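Local coordinates for protein immunoreactive 84kD antigen PG93 (PDB 5M11) that serves as an essential surface component of the type IX secretion system of Porphyromonas gingivalis and binds zinc and calcium ions, at residues 191-205 with 208-221. Residues are numbered along the deposited sequence; the frame is centred on the assembly and turned at random.
Sequences LPMGSVTGLGIVGED and FLLADGRVYVAANQ
A classic beta bulge marks the start of the hairpin formed by strands 196-202 and 205-210, the first two strands of a four-stranded antiparallel sheet consistent with one blade of the N-terminal beta-propeller. Two successive residues, Thr197 and Gly198, stand opposite the single Leu209 on the neighbouring strand: Thr197 N gives a bond of 2.9 Å to Leu209 O, Gly198 N a weak one to the same oxygen, and Leu209 N returns to Gly198 O at 3.0 Å.

Beyond the bulge, Ala211 N in the type I turn 210-213 is bonded to Ser195 O at 2.8 Å. Apolar side chains suit the surroundings of the buried Phe208 ring, which also packs on Leu169 of the preceding four-stranded sheet. Val196 CG1 lies at the ring edge, Met193 makes an oblique Met-aromatic contact, and Leu199, running alongside, brings CD2 4.0 Å from Phe208 CE1. The Leu191 side chain runs across that of Phe208 at about a right angle; with chi1 at 60°, its CG sits between backbone N and carbonyl carbon, and CD2 wedges between Phe208 CD2 and Tyr216 CB, 3.6 Å from the latter.

At the far end, Asn220 N meets Glu204 O at 2.8 Å, nearly straight at 176°.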
loop_
_atom_site.group_PDB
_atom_site.type_symbol
_atom_site.label_atom_id
_atom_site.label_comp_id
_atom_site.label_asym_id
_atom_site.label_seq_id
_atom_site.Cartn_x
_atom_site.Cartn_y
_atom_site.Cartn_z
ATOM N N LEU A 191 14.145 25.593 -34.883
ATOM C CA LEU A 191 13.041 24.701 -34.517
ATOM C C LEU A 191 12.282 25.311 -33.338
ATOM O O LEU A 191 12.896 26.070 -32.587
ATOM C CB LEU A 191 13.441 23.219 -34.252
ATOM C CG LEU A 191 14.439 22.849 -33.166
ATOM C CD1 LEU A 191 13.827 22.924 -31.807
ATOM C CD2 LEU A 191 14.849 21.411 -33.304
ATOM N N PRO A 192 10.963 25.031 -33.144
ATOM C CA PRO A 192 10.267 25.614 -31.973
ATOM C C PRO A 192 10.713 24.918 -30.672
ATOM O O PRO A 192 10.125 23.918 -30.256
ATOM C CB PRO A 192 8.789 25.395 -32.297
ATOM C CG PRO A 192 8.781 24.172 -33.180
ATOM C CD PRO A 192 10.055 24.184 -33.955
ATOM N N MET A 193 11.771 25.454 -30.032
ATOM C CA MET A 193 12.375 24.901 -28.813
ATOM C C MET A 193 11.377 24.825 -27.645
ATOM O O MET A 193 11.519 23.938 -26.794
ATOM C CB MET A 193 13.630 25.688 -28.412
ATOM C CG MET A 193 14.591 24.911 -27.523
ATOM S SD MET A 193 15.260 23.354 -28.213
ATOM C CE MET A 193 16.428 24.008 -29.361
ATOM N N GLY A 194 10.362 25.698 -27.645
ATOM C CA GLY A 194 9.313 25.706 -26.627
ATOM C C GLY A 194 8.355 24.523 -26.712
ATOM O O GLY A 194 7.626 24.238 -25.752
ATOM N N SER A 195 8.363 23.819 -27.869
ATOM C CA SER A 195 7.530 22.649 -28.134
ATOM C C SER A 195 8.294 21.339 -27.907
ATOM O O SER A 195 7.676 20.274 -27.988
ATOM C CB SER A 195 7.002 22.686 -29.564
ATOM O OG SER A 195 6.252 23.866 -29.791
ATOM N N VAL A 196 9.626 21.405 -27.628
ATOM C CA VAL A 196 10.461 20.211 -27.460
ATOM C C VAL A 196 10.120 19.564 -26.124
ATOM O O VAL A 196 10.245 20.218 -25.087
ATOM C CB VAL A 196 11.990 20.469 -27.604
ATOM C CG1 VAL A 196 12.791 19.184 -27.391
ATOM C CG2 VAL A 196 12.342 21.105 -28.948
ATOM N N THR A 197 9.666 18.290 -26.167
ATOM C CA THR A 197 9.284 17.490 -25.003
ATOM C C THR A 197 10.408 16.550 -24.580
ATOM O O THR A 197 10.425 16.057 -23.441
ATOM C CB THR A 197 8.032 16.677 -25.281
ATOM O OG1 THR A 197 8.333 15.714 -26.271
ATOM C CG2 THR A 197 6.858 17.513 -25.677
ATOM N N GLY A 198 11.320 16.284 -25.507
ATOM C CA GLY A 198 12.452 15.420 -25.234
ATOM C C GLY A 198 13.590 15.548 -26.206
ATOM O O GLY A 198 13.391 15.958 -27.337
ATOM N N LEU A 199 14.786 15.166 -25.776
ATOM C CA LEU A 199 15.968 15.158 -26.629
ATOM C C LEU A 199 16.923 14.017 -26.216
ATOM O O LEU A 199 16.938 13.612 -25.056
ATOM C CB LEU A 199 16.708 16.526 -26.715
ATOM C CG LEU A 199 17.068 17.266 -25.451
ATOM C CD1 LEU A 199 18.322 16.765 -24.875
ATOM C CD2 LEU A 199 17.274 18.728 -25.742
ATOM N N GLY A 200 17.691 13.520 -27.181
ATOM C CA GLY A 200 18.648 12.463 -26.956
ATOM C C GLY A 200 19.638 12.421 -28.083
ATOM O O GLY A 200 19.318 12.859 -29.180
ATOM N N ILE A 201 20.841 11.908 -27.810
ATOM C CA ILE A 201 21.965 11.736 -28.726
ATOM C C ILE A 201 21.965 10.332 -29.292
ATOM O O ILE A 201 21.710 9.370 -28.577
ATOM C CB ILE A 201 23.274 12.058 -27.970
ATOM C CG1 ILE A 201 23.708 13.488 -28.248
ATOM C CG2 ILE A 201 24.384 11.113 -28.282
ATOM C CD1 ILE A 201 23.581 14.363 -27.117
ATOM N N VAL A 202 22.257 10.216 -30.581
ATOM C CA VAL A 202 22.330 8.937 -31.281
ATOM C C VAL A 202 23.448 9.117 -32.283
ATOM O O VAL A 202 23.339 9.923 -33.192
ATOM C CB VAL A 202 20.960 8.461 -31.873
ATOM C CG1 VAL A 202 20.266 9.535 -32.711
ATOM C CG2 VAL A 202 21.084 7.154 -32.642
ATOM N N GLY A 203 24.564 8.465 -32.014
ATOM C CA GLY A 203 25.785 8.559 -32.809
ATOM C C GLY A 203 26.296 9.981 -32.815
ATOM O O GLY A 203 26.341 10.635 -31.759
ATOM N N GLU A 204 26.559 10.500 -34.036
ATOM C CA GLU A 204 27.016 11.879 -34.235
ATOM C C GLU A 204 25.824 12.886 -34.385
ATOM O O GLU A 204 26.026 13.997 -34.868
ATOM C CB GLU A 204 27.980 11.963 -35.425
ATOM C CG GLU A 204 29.223 11.103 -35.250
ATOM C CD GLU A 204 30.181 11.424 -34.113
ATOM O OE1 GLU A 204 30.299 12.614 -33.734
ATOM O OE2 GLU A 204 30.864 10.483 -33.644
ATOM N N ASP A 205 24.608 12.519 -33.942
ATOM C CA ASP A 205 23.447 13.398 -34.036
ATOM C C ASP A 205 22.728 13.532 -32.695
ATOM O O ASP A 205 22.868 12.686 -31.814
ATOM C CB ASP A 205 22.436 12.908 -35.098
ATOM C CG ASP A 205 23.021 12.454 -36.410
ATOM O OD1 ASP A 205 23.568 13.307 -37.145
ATOM O OD2 ASP A 205 22.916 11.243 -36.717
ATOM N N PHE A 208 15.497 15.866 -31.492
ATOM C CA PHE A 208 14.542 16.695 -30.771
ATOM C C PHE A 208 13.123 16.335 -31.122
ATOM O O PHE A 208 12.684 16.540 -32.253
ATOM C CB PHE A 208 14.753 18.183 -31.051
ATOM C CG PHE A 208 16.151 18.712 -30.876
ATOM C CD1 PHE A 208 16.553 19.265 -29.668
ATOM C CD2 PHE A 208 17.027 18.771 -31.953
ATOM C CE1 PHE A 208 17.817 19.829 -29.524
ATOM C CE2 PHE A 208 18.293 19.345 -31.810
ATOM C CZ PHE A 208 18.681 19.874 -30.595
ATOM N N LEU A 209 12.399 15.840 -30.125
ATOM C CA LEU A 209 11.001 15.471 -30.241
ATOM C C LEU A 209 10.145 16.619 -29.794
ATOM O O LEU A 209 10.339 17.142 -28.689
ATOM C CB LEU A 209 10.663 14.213 -29.419
ATOM C CG LEU A 209 9.196 13.846 -29.282
ATOM C CD1 LEU A 209 8.568 13.498 -30.638
ATOM C CD2 LEU A 209 9.052 12.710 -28.310
ATOM N N LEU A 210 9.168 16.969 -30.648
ATOM C CA LEU A 210 8.222 18.040 -30.434
ATOM C C LEU A 210 6.911 17.462 -29.977
ATOM O O LEU A 210 6.571 16.331 -30.338
ATOM C CB LEU A 210 8.041 18.814 -31.748
ATOM C CG LEU A 210 9.005 19.952 -32.095
ATOM C CD1 LEU A 210 10.437 19.580 -31.890
ATOM C CD2 LEU A 210 8.839 20.338 -33.524
ATOM N N ALA A 211 6.154 18.254 -29.200
ATOM C CA ALA A 211 4.828 17.914 -28.686
ATOM C C ALA A 211 3.887 17.488 -29.803
ATOM O O ALA A 211 3.124 16.548 -29.593
ATOM C CB ALA A 211 4.241 19.094 -27.933
ATOM N N ASP A 212 3.974 18.132 -31.002
ATOM C CA ASP A 212 3.098 17.823 -32.156
ATOM C C ASP A 212 3.506 16.534 -32.923
ATOM O O ASP A 212 2.939 16.255 -33.975
ATOM C CB ASP A 212 3.029 19.011 -33.138
ATOM C CG ASP A 212 4.346 19.378 -33.774
ATOM O OD1 ASP A 212 4.950 18.509 -34.422
ATOM O OD2 ASP A 212 4.776 20.539 -33.624
ATOM N N GLY A 213 4.485 15.787 -32.417
ATOM C CA GLY A 213 4.912 14.547 -33.049
ATOM C C GLY A 213 6.136 14.615 -33.933
ATOM O O GLY A 213 6.813 13.601 -34.098
ATOM N N ARG A 214 6.446 15.787 -34.516
ATOM C CA ARG A 214 7.619 15.934 -35.400
ATOM C C ARG A 214 8.915 15.560 -34.682
ATOM O O ARG A 214 8.969 15.648 -33.454
ATOM C CB ARG A 214 7.725 17.376 -35.916
ATOM C CG ARG A 214 6.782 17.687 -37.069
ATOM C CD ARG A 214 6.994 19.090 -37.591
ATOM N NE ARG A 214 6.516 20.069 -36.623
ATOM C CZ ARG A 214 6.888 21.338 -36.590
ATOM N NH1 ARG A 214 7.746 21.806 -37.482
ATOM N NH2 ARG A 214 6.402 22.153 -35.665
ATOM N N VAL A 215 9.935 15.113 -35.415
ATOM C CA VAL A 215 11.232 14.775 -34.819
ATOM C C VAL A 215 12.307 15.443 -35.636
ATOM O O VAL A 215 12.359 15.281 -36.857
ATOM C CB VAL A 215 11.478 13.262 -34.672
ATOM C CG1 VAL A 215 12.952 12.958 -34.400
ATOM C CG2 VAL A 215 10.597 12.670 -33.594
ATOM N N TYR A 216 13.143 16.212 -34.968
ATOM C CA TYR A 216 14.202 16.921 -35.642
ATOM C C TYR A 216 15.528 16.278 -35.366
ATOM O O TYR A 216 15.764 15.781 -34.270
ATOM C CB TYR A 216 14.186 18.398 -35.243
ATOM C CG TYR A 216 13.188 19.196 -36.057
ATOM C CD1 TYR A 216 13.558 19.793 -37.260
ATOM C CD2 TYR A 216 11.858 19.298 -35.661
ATOM C CE1 TYR A 216 12.635 20.484 -38.039
ATOM C CE2 TYR A 216 10.927 19.999 -36.430
ATOM C CZ TYR A 216 11.323 20.582 -37.619
ATOM O OH TYR A 216 10.423 21.257 -38.388
ATOM N N VAL A 217 16.383 16.243 -36.368
ATOM C CA VAL A 217 17.700 15.642 -36.217
ATOM C C VAL A 217 18.759 16.713 -36.538
ATOM O O VAL A 217 18.555 17.567 -37.417
ATOM C CB VAL A 217 17.845 14.343 -37.064
ATOM C CG1 VAL A 217 17.976 14.643 -38.562
ATOM C CG2 VAL A 217 19.019 13.503 -36.584
ATOM N N ALA A 218 19.868 16.689 -35.805
ATOM C CA ALA A 218 20.927 17.652 -36.054
ATOM C C ALA A 218 22.311 17.032 -35.807
ATOM O O ALA A 218 22.503 16.367 -34.808
ATOM C CB ALA A 218 20.721 18.880 -35.172
ATOM N N ALA A 219 23.264 17.232 -36.721
ATOM C CA ALA A 219 24.637 16.760 -36.539
ATOM C C ALA A 219 25.192 17.479 -35.317
ATOM O O ALA A 219 25.052 18.708 -35.232
ATOM C CB ALA A 219 25.460 17.073 -37.779
ATOM N N ASN A 220 25.751 16.728 -34.343
ATOM C CA ASN A 220 26.258 17.275 -33.078
ATOM C C ASN A 220 27.386 18.323 -33.293
ATOM O O ASN A 220 27.632 19.152 -32.422
ATOM C CB ASN A 220 26.710 16.145 -32.132
ATOM C CG ASN A 220 27.905 15.321 -32.565
ATOM O OD1 ASN A 220 28.228 15.183 -33.747
ATOM N ND2 ASN A 220 28.583 14.725 -31.598
ATOM N N GLN A 221 28.014 18.318 -34.456
ATOM C CA GLN A 221 29.072 19.264 -34.791
ATOM C C GLN A 221 28.514 20.577 -35.422
ATOM O O GLN A 221 29.285 21.493 -35.691
ATOM C CB GLN A 221 30.119 18.599 -35.719
ATOM C CG GLN A 221 29.578 17.655 -36.828
ATOM C CD GLN A 221 29.435 16.181 -36.434
ATOM O OE1 GLN A 221 28.422 15.528 -36.737
ATOM N NE2 GLN A 221 30.440 15.608 -35.763
#